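Local coordinates for RctB replication initiator protein (Vibrio cholerae, PDB 5UBE) that initiates replication of the second chromosome of the cholera bacterium, probably by binding its origin DNA, and resembles plasmid initiators in structure, at residues I9-P12 and R13-K16. Residues are numbered along the deposited sequence; the frame is centred on the assembly and turned at random.
Sequences IKLP and RTHK
Ile9 sets CG2 against the Arg13 CB methylene, 3.7 Å away, the two side chains crossing obliquely four residues apart. A branched aliphatic residue suits this buried spot, because Leu62 and Phe101 also pack against it, and Arg13 offers only its aliphatic stem here. The carbonyl oxygen of Lys10 accepts a weak hydrogen bond from Arg13 N, at 3.4 Å and bent to 132°. The same oxygen also lies 3.5 Å from Arg13 CB, so the start of the arginine chain packs beside the turn. The lysine side chain points off the other way; its type suits an exposed site where the ammonium can pair with Glu103.

With a cis peptide bond between Leu11 and Pro12, residues 10-13 form a type VI turn, in which only proline readily adopts the third position. The turn belongs to the N-terminal loop that precedes strand 20-22. Here the loop passes the hairpin of strands 94-100 and 108-114, to which Ile9 is joined by backbone hydrogen bonding with Arg100; the arrangement is consistent with a winged helix-turn-helix domain.

Leu11 rests CD1 against Arg13 O at 3.4 Å; its approach to Thr14 CG2, 4.2 Å, is a loose aliphatic one on an exposed part of the turn. Pro12 presents its carbonyl oxygen to Thr14 CG2 at 3.4 Å. Thr14 holds OG1 between its backbone N and carbonyl carbon (chi1 72°), which leaves the hydroxyl facing Lys16 N. That amide, 3.2 Å from Thr14 OG1, makes a weak bond that closes an ST turn, a natural role for threonine. One water touches the hydroxyl and weakly Pro12 O. Arginine suits position 13 because its stem packs on Ile9 while the long chain, bent at its second torsion (-106°), reaches the carboxylate of Asp60 in a salt bridge.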
loop_
_atom_site.group_PDB
_atom_site.type_symbol
_atom_site.label_atom_id
_atom_site.label_comp_id
_atom_site.label_asym_id
_atom_site.label_seq_id
_atom_site.Cartn_x
_atom_site.Cartn_y
_atom_site.Cartn_z
ATOM N N ILE A 9 -12.310 5.607 7.336
ATOM C CA ILE A 9 -11.815 4.267 7.638
ATOM C C ILE A 9 -12.607 3.692 8.803
ATOM O O ILE A 9 -12.530 4.192 9.930
ATOM C CB ILE A 9 -10.313 4.287 7.955
ATOM C CG1 ILE A 9 -9.535 4.899 6.795
ATOM C CG2 ILE A 9 -9.803 2.875 8.223
ATOM C CD1 ILE A 9 -9.673 4.119 5.503
ATOM N N LYS A 10 -13.334 2.612 8.542
ATOM C CA LYS A 10 -14.240 2.043 9.526
ATOM C C LYS A 10 -13.554 0.951 10.336
ATOM O O LYS A 10 -12.542 0.374 9.923
ATOM C CB LYS A 10 -15.493 1.485 8.849
ATOM C CG LYS A 10 -16.217 2.495 7.969
ATOM C CD LYS A 10 -17.540 1.949 7.445
ATOM C CE LYS A 10 -18.636 2.027 8.497
ATOM N NZ LYS A 10 -18.949 3.439 8.864
ATOM N N LEU A 11 -14.122 0.689 11.516
ATOM C CA LEU A 11 -13.656 -0.372 12.390
ATOM C C LEU A 11 -13.725 -1.713 11.661
ATOM O O LEU A 11 -14.496 -1.872 10.714
ATOM C CB LEU A 11 -14.503 -0.408 13.663
ATOM C CG LEU A 11 -14.170 0.631 14.740
ATOM C CD1 LEU A 11 -12.665 0.679 15.000
ATOM C CD2 LEU A 11 -14.703 2.018 14.410
ATOM N N PRO A 12 -12.925 -2.705 12.085
ATOM C CA PRO A 12 -12.025 -2.746 13.243
ATOM C C PRO A 12 -10.671 -2.036 13.055
ATOM O O PRO A 12 -9.870 -2.047 13.996
ATOM C CB PRO A 12 -11.814 -4.246 13.445
ATOM C CG PRO A 12 -11.899 -4.807 12.064
ATOM C CD PRO A 12 -12.924 -3.979 11.343
ATOM N N ARG A 13 -10.423 -1.441 11.884
ATOM C CA ARG A 13 -9.175 -0.721 11.652
ATOM C C ARG A 13 -9.017 0.416 12.652
ATOM O O ARG A 13 -9.994 1.076 13.016
ATOM C CB ARG A 13 -9.141 -0.161 10.227
ATOM C CG ARG A 13 -9.353 -1.201 9.142
ATOM C CD ARG A 13 -8.066 -1.520 8.428
ATOM N NE ARG A 13 -8.267 -2.419 7.297
ATOM C CZ ARG A 13 -7.532 -3.505 7.071
ATOM N NH1 ARG A 13 -6.532 -3.818 7.886
ATOM N NH2 ARG A 13 -7.786 -4.271 6.019
ATOM N N THR A 14 -7.774 0.619 13.115
ATOM C CA THR A 14 -7.386 1.706 14.014
ATOM C C THR A 14 -6.000 2.199 13.615
ATOM O O THR A 14 -5.419 1.742 12.624
ATOM C CB THR A 14 -7.345 1.275 15.493
ATOM O OG1 THR A 14 -6.204 0.431 15.710
ATOM C CG2 THR A 14 -8.613 0.539 15.900
ATOM N N HIS A 15 -5.453 3.123 14.414
ATOM C CA HIS A 15 -4.115 3.640 14.131
ATOM C C HIS A 15 -3.073 2.533 14.186
ATOM O O HIS A 15 -2.089 2.569 13.440
ATOM C CB HIS A 15 -3.737 4.746 15.121
ATOM C CG HIS A 15 -4.534 6.005 14.967
ATOM N ND1 HIS A 15 -4.080 7.093 14.255
ATOM C CD2 HIS A 15 -5.752 6.353 15.450
ATOM C CE1 HIS A 15 -4.986 8.054 14.298
ATOM N NE2 HIS A 15 -6.010 7.630 15.018
ATOM N N LYS A 16 -3.281 1.549 15.059
ATOM C CA LYS A 16 -2.391 0.401 15.183
ATOM C C LYS A 16 -2.195 -0.335 13.858
ATOM O O LYS A 16 -1.177 -1.014 13.680
ATOM C CB LYS A 16 -2.948 -0.548 16.259
ATOM C CG LYS A 16 -1.996 -1.651 16.711
ATOM C CD LYS A 16 -2.680 -2.583 17.698
ATOM C CE LYS A 16 -1.900 -3.879 17.883
ATOM N NZ LYS A 16 -2.632 -4.863 18.748
HETATM O O HOH W 1 -6.790 -2.026 15.399
#